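Local coordinates for bifunctional protein PutA (PDB 5UR2), which probably couples proline dehydrogenase and L-glutamate gamma-semialdehyde dehydrogenase activities in one chain, oxidising proline to glutamate with FAD and NAD(+), at residues P462-A474 with D591-Y603. Sequence-based numbering, arbitrary orientation.
Sequences PGKFYNEPLLDFA and DGDIGEAIDFCRY
D599 grips the extended chain with both oxygens of its carboxylate. OD1 takes the backbone N of E468 on its syn lone pair, D599 OD1 to E468 N being 2.7 Å and the bond nearly straight at 166°. OD2 is met from above the carboxylate plane by the amide of N467, ND2 to D599 OD2 2.9 Å, and the two planes stand 78° apart. An asparagine suits, since ND2 also donates to V938 O while its OD1 accepts from R940. Each D599 oxygen also accepts from a water, one bridging to Y466 O and the other to E468 O; the short aspartate keeps two acceptors close to the helix, serving backbone and amide N-H at once. Two helical turns earlier D591 holds the chain again, but with OD2 alone: L471 N lies 2.7 Å from D591 OD2, on its syn side, and a water joins OD2 to L471 O, while OD1 is salt-bridged to R572. E468 and R602 are joined through two waters, both donating to OE1; R572 takes OE2, and D566 pairs with R602. Segment 462-474, irregular, links helices 440-444 and 476-491, laid along helix 587-611 of the aldehyde dehydrogenase part. Between the aspartates, L470 CD2 rests 3.8 Å from G592 CA, and G595, lacking a side chain, leaves room for this methyl. The E468 chain bends at chi2, its CB and OE1 both close to I598 CG2. Toward the start of 462-474, F465, CG anti to its backbone nitrogen (chi1 173°), turns a ring face to the edge of Y603 in a T-shaped stack, centroids 5.4 Å apart, while R602 CB meets its edge; a flat apolar ring suits this buried place.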
loop_
_atom_site.group_PDB
_atom_site.type_symbol
_atom_site.label_atom_id
_atom_site.label_comp_id
_atom_site.label_asym_id
_atom_site.label_seq_id
_atom_site.Cartn_x
_atom_site.Cartn_y
_atom_site.Cartn_z
ATOM N N PRO B 462 11.975 16.074 0.481
ATOM C CA PRO B 462 12.285 15.178 1.605
ATOM C C PRO B 462 11.388 13.951 1.603
ATOM O O PRO B 462 10.205 14.015 1.267
ATOM C CB PRO B 462 12.050 16.054 2.842
ATOM C CG PRO B 462 12.014 17.483 2.317
ATOM C CD PRO B 462 11.465 17.381 0.929
ATOM N N GLY B 463 11.978 12.809 1.937
ATOM C CA GLY B 463 11.249 11.567 1.929
ATOM C C GLY B 463 11.120 10.896 0.582
ATOM O O GLY B 463 10.785 9.706 0.533
ATOM N N LYS B 464 11.380 11.602 -0.512
ATOM C CA LYS B 464 11.227 11.004 -1.829
ATOM C C LYS B 464 12.461 10.180 -2.184
ATOM O O LYS B 464 13.580 10.545 -1.838
ATOM C CB LYS B 464 10.983 12.091 -2.876
ATOM C CG LYS B 464 10.771 11.585 -4.286
ATOM C CD LYS B 464 10.420 12.741 -5.239
ATOM C CE LYS B 464 10.567 12.366 -6.728
ATOM N NZ LYS B 464 9.805 11.150 -7.148
ATOM N N PHE B 465 12.244 9.045 -2.842
ATOM C CA PHE B 465 13.348 8.236 -3.341
ATOM C C PHE B 465 13.937 8.840 -4.607
ATOM O O PHE B 465 13.202 9.239 -5.517
ATOM C CB PHE B 465 12.883 6.820 -3.664
ATOM C CG PHE B 465 13.930 5.989 -4.347
ATOM C CD1 PHE B 465 14.890 5.306 -3.597
ATOM C CD2 PHE B 465 13.963 5.889 -5.736
ATOM C CE1 PHE B 465 15.853 4.539 -4.223
ATOM C CE2 PHE B 465 14.933 5.125 -6.374
ATOM C CZ PHE B 465 15.884 4.451 -5.615
ATOM N N TYR B 466 15.268 8.835 -4.692
ATOM C CA TYR B 466 15.985 9.244 -5.898
ATOM C C TYR B 466 16.932 8.136 -6.322
ATOM O O TYR B 466 17.552 7.479 -5.480
ATOM C CB TYR B 466 16.780 10.557 -5.690
ATOM C CG TYR B 466 15.859 11.736 -5.518
ATOM C CD1 TYR B 466 15.373 12.101 -4.251
ATOM C CD2 TYR B 466 15.420 12.449 -6.629
ATOM C CE1 TYR B 466 14.489 13.168 -4.107
ATOM C CE2 TYR B 466 14.545 13.535 -6.499
ATOM C CZ TYR B 466 14.074 13.882 -5.237
ATOM O OH TYR B 466 13.200 14.944 -5.135
ATOM N N ASN B 467 17.024 7.920 -7.628
ATOM C CA ASN B 467 17.966 6.954 -8.164
ATOM C C ASN B 467 19.395 7.490 -8.128
ATOM O O ASN B 467 19.636 8.688 -8.259
ATOM C CB ASN B 467 17.595 6.606 -9.595
ATOM C CG ASN B 467 16.261 5.916 -9.689
ATOM O OD1 ASN B 467 15.210 6.567 -9.751
ATOM N ND2 ASN B 467 16.290 4.587 -9.742
ATOM N N GLU B 468 20.340 6.575 -8.011
ATOM C CA GLU B 468 21.756 6.920 -8.049
ATOM C C GLU B 468 22.172 7.419 -9.435
ATOM O O GLU B 468 21.910 6.741 -10.444
ATOM C CB GLU B 468 22.580 5.690 -7.662
ATOM C CG GLU B 468 24.075 5.888 -7.793
ATOM C CD GLU B 468 24.675 6.730 -6.685
ATOM O OE1 GLU B 468 24.022 6.943 -5.635
ATOM O OE2 GLU B 468 25.814 7.189 -6.871
ATOM N N PRO B 469 22.842 8.567 -9.530
ATOM C CA PRO B 469 23.322 9.033 -10.839
ATOM C C PRO B 469 24.375 8.101 -11.412
ATOM O O PRO B 469 25.222 7.574 -10.691
ATOM C CB PRO B 469 23.931 10.415 -10.537
ATOM C CG PRO B 469 23.374 10.818 -9.224
ATOM C CD PRO B 469 23.104 9.539 -8.459
ATOM N N LEU B 470 24.315 7.901 -12.723
ATOM C CA LEU B 470 25.359 7.134 -13.388
ATOM C C LEU B 470 26.546 8.037 -13.690
ATOM O O LEU B 470 26.443 9.262 -13.686
ATOM C CB LEU B 470 24.857 6.517 -14.694
ATOM C CG LEU B 470 23.678 5.548 -14.504
ATOM C CD1 LEU B 470 23.354 4.800 -15.793
ATOM C CD2 LEU B 470 23.965 4.584 -13.355
ATOM N N LEU B 471 27.677 7.415 -13.970
ATOM C CA LEU B 471 28.870 8.174 -14.284
ATOM C C LEU B 471 28.729 8.884 -15.633
ATOM O O LEU B 471 28.076 8.396 -16.564
ATOM C CB LEU B 471 30.088 7.252 -14.308
ATOM C CG LEU B 471 30.617 6.682 -13.002
ATOM C CD1 LEU B 471 31.666 5.604 -13.280
ATOM C CD2 LEU B 471 31.221 7.804 -12.151
ATOM N N ASP B 472 29.377 10.044 -15.730
ATOM C CA ASP B 472 29.513 10.799 -16.977
ATOM C C ASP B 472 30.912 10.529 -17.519
ATOM O O ASP B 472 31.890 11.128 -17.053
ATOM C CB ASP B 472 29.286 12.293 -16.725
ATOM C CG ASP B 472 29.372 13.139 -18.004
ATOM O OD1 ASP B 472 29.508 12.581 -19.115
ATOM O OD2 ASP B 472 29.271 14.371 -17.895
ATOM N N PHE B 473 31.021 9.632 -18.505
ATOM C CA PHE B 473 32.360 9.304 -18.988
ATOM C C PHE B 473 32.953 10.377 -19.896
ATOM O O PHE B 473 34.103 10.225 -20.349
ATOM C CB PHE B 473 32.368 7.935 -19.679
ATOM C CG PHE B 473 32.429 6.772 -18.700
ATOM C CD1 PHE B 473 33.522 6.619 -17.860
ATOM C CD2 PHE B 473 31.403 5.836 -18.630
ATOM C CE1 PHE B 473 33.588 5.571 -16.965
ATOM C CE2 PHE B 473 31.465 4.780 -17.732
ATOM C CZ PHE B 473 32.553 4.646 -16.903
ATOM N N ALA B 474 32.233 11.481 -20.122
ATOM C CA ALA B 474 32.851 12.654 -20.722
ATOM C C ALA B 474 33.807 13.358 -19.755
ATOM O O ALA B 474 34.591 14.221 -20.190
ATOM C CB ALA B 474 31.765 13.625 -21.211
ATOM N N ASP B 591 28.447 0.162 -15.218
ATOM C CA ASP B 591 28.143 1.309 -14.353
ATOM C C ASP B 591 26.660 1.358 -13.998
ATOM O O ASP B 591 26.294 1.591 -12.839
ATOM C CB ASP B 591 28.560 2.620 -15.027
ATOM C CG ASP B 591 28.212 3.851 -14.189
ATOM O OD1 ASP B 591 28.439 3.849 -12.962
ATOM O OD2 ASP B 591 27.686 4.814 -14.764
ATOM N N GLY B 592 25.797 1.175 -14.998
ATOM C CA GLY B 592 24.376 1.079 -14.723
ATOM C C GLY B 592 24.054 -0.050 -13.760
ATOM O O GLY B 592 23.125 0.066 -12.951
ATOM N N ASP B 593 24.822 -1.150 -13.826
ATOM C CA ASP B 593 24.611 -2.268 -12.904
ATOM C C ASP B 593 24.884 -1.859 -11.462
ATOM O O ASP B 593 24.113 -2.196 -10.554
ATOM C CB ASP B 593 25.484 -3.463 -13.294
ATOM C CG ASP B 593 24.915 -4.799 -12.769
ATOM O OD1 ASP B 593 24.080 -5.392 -13.467
ATOM O OD2 ASP B 593 25.263 -5.235 -11.646
ATOM N N ILE B 594 25.984 -1.138 -11.230
ATOM C CA ILE B 594 26.284 -0.661 -9.881
ATOM C C ILE B 594 25.195 0.294 -9.400
ATOM O O ILE B 594 24.761 0.237 -8.236
ATOM C CB ILE B 594 27.668 0.011 -9.832
ATOM C CG1 ILE B 594 28.726 -0.845 -10.534
ATOM C CG2 ILE B 594 28.054 0.299 -8.409
ATOM C CD1 ILE B 594 28.768 -2.289 -10.103
ATOM N N GLY B 595 24.744 1.194 -10.281
ATOM C CA GLY B 595 23.698 2.128 -9.883
ATOM C C GLY B 595 22.417 1.418 -9.479
ATOM O O GLY B 595 21.781 1.771 -8.480
ATOM N N GLU B 596 22.024 0.408 -10.251
ATOM C CA GLU B 596 20.833 -0.359 -9.907
ATOM C C GLU B 596 21.009 -1.071 -8.567
ATOM O O GLU B 596 20.070 -1.109 -7.760
ATOM C CB GLU B 596 20.502 -1.349 -11.031
ATOM C CG GLU B 596 19.149 -2.080 -10.875
ATOM C CD GLU B 596 18.828 -3.041 -12.032
ATOM O OE1 GLU B 596 18.359 -4.152 -11.764
ATOM O OE2 GLU B 596 19.020 -2.689 -13.205
ATOM N N ALA B 597 22.211 -1.613 -8.297
ATOM C CA ALA B 597 22.441 -2.298 -7.024
ATOM C C ALA B 597 22.304 -1.338 -5.858
ATOM O O ALA B 597 21.673 -1.660 -4.845
ATOM C CB ALA B 597 23.826 -2.963 -6.989
ATOM N N ILE B 598 22.887 -0.152 -5.989
ATOM C CA ILE B 598 22.730 0.873 -4.963
ATOM C C ILE B 598 21.259 1.241 -4.808
ATOM O O ILE B 598 20.751 1.385 -3.689
ATOM C CB ILE B 598 23.594 2.090 -5.327
ATOM C CG1 ILE B 598 25.063 1.698 -5.216
ATOM C CG2 ILE B 598 23.258 3.341 -4.445
ATOM C CD1 ILE B 598 26.019 2.677 -5.917
ATOM N N ASP B 599 20.551 1.360 -5.931
ATOM C CA ASP B 599 19.141 1.728 -5.899
ATOM C C ASP B 599 18.311 0.703 -5.135
ATOM O O ASP B 599 17.427 1.080 -4.362
ATOM C CB ASP B 599 18.593 1.896 -7.324
ATOM C CG ASP B 599 19.051 3.189 -7.997
ATOM O OD1 ASP B 599 19.572 4.099 -7.294
ATOM O OD2 ASP B 599 18.854 3.307 -9.243
ATOM N N PHE B 600 18.551 -0.595 -5.373
ATOM C CA PHE B 600 17.829 -1.641 -4.638
ATOM C C PHE B 600 18.034 -1.491 -3.134
ATOM O O PHE B 600 17.074 -1.532 -2.349
ATOM C CB PHE B 600 18.285 -3.034 -5.103
ATOM C CG PHE B 600 17.640 -3.512 -6.391
ATOM C CD1 PHE B 600 16.270 -3.358 -6.610
ATOM C CD2 PHE B 600 18.403 -4.144 -7.365
ATOM C CE1 PHE B 600 15.669 -3.805 -7.788
ATOM C CE2 PHE B 600 17.816 -4.603 -8.568
ATOM C CZ PHE B 600 16.444 -4.425 -8.769
ATOM N N CYS B 601 19.293 -1.317 -2.721
ATOM C CA CYS B 601 19.628 -1.086 -1.322
ATOM C C CYS B 601 18.804 0.048 -0.735
ATOM O O CYS B 601 18.117 -0.112 0.284
ATOM C CB CYS B 601 21.114 -0.752 -1.195
ATOM S SG CYS B 601 22.227 -2.122 -1.467
ATOM N N ARG B 602 18.881 1.220 -1.363
ATOM C CA ARG B 602 18.225 2.383 -0.777
ATOM C C ARG B 602 16.709 2.253 -0.836
ATOM O O ARG B 602 16.018 2.628 0.113
ATOM C CB ARG B 602 18.691 3.660 -1.482
ATOM C CG ARG B 602 20.191 3.823 -1.426
ATOM C CD ARG B 602 20.530 5.272 -1.217
ATOM N NE ARG B 602 21.957 5.524 -1.357
ATOM C CZ ARG B 602 22.853 5.376 -0.387
ATOM N NH1 ARG B 602 22.492 4.938 0.816
ATOM N NH2 ARG B 602 24.126 5.666 -0.626
ATOM N N TYR B 603 16.176 1.707 -1.935
ATOM C CA TYR B 603 14.726 1.597 -2.075
ATOM C C TYR B 603 14.144 0.598 -1.080
ATOM O O TYR B 603 13.140 0.881 -0.416
ATOM C CB TYR B 603 14.373 1.205 -3.501
ATOM C CG TYR B 603 12.889 1.146 -3.809
ATOM C CD1 TYR B 603 12.217 2.263 -4.310
ATOM C CD2 TYR B 603 12.164 -0.034 -3.632
ATOM C CE1 TYR B 603 10.838 2.209 -4.628
ATOM C CE2 TYR B 603 10.804 -0.099 -3.935
ATOM C CZ TYR B 603 10.145 1.022 -4.435
ATOM O OH TYR B 603 8.806 0.948 -4.736
HETATM O O HOH W 1 19.382 5.491 -4.870
HETATM O O HOH W 2 21.086 3.988 -10.799
HETATM O O HOH W 3 21.920 6.551 -3.979
HETATM O O HOH W 4 25.138 6.673 -3.185
HETATM O O HOH W 5 27.901 5.834 -17.409
#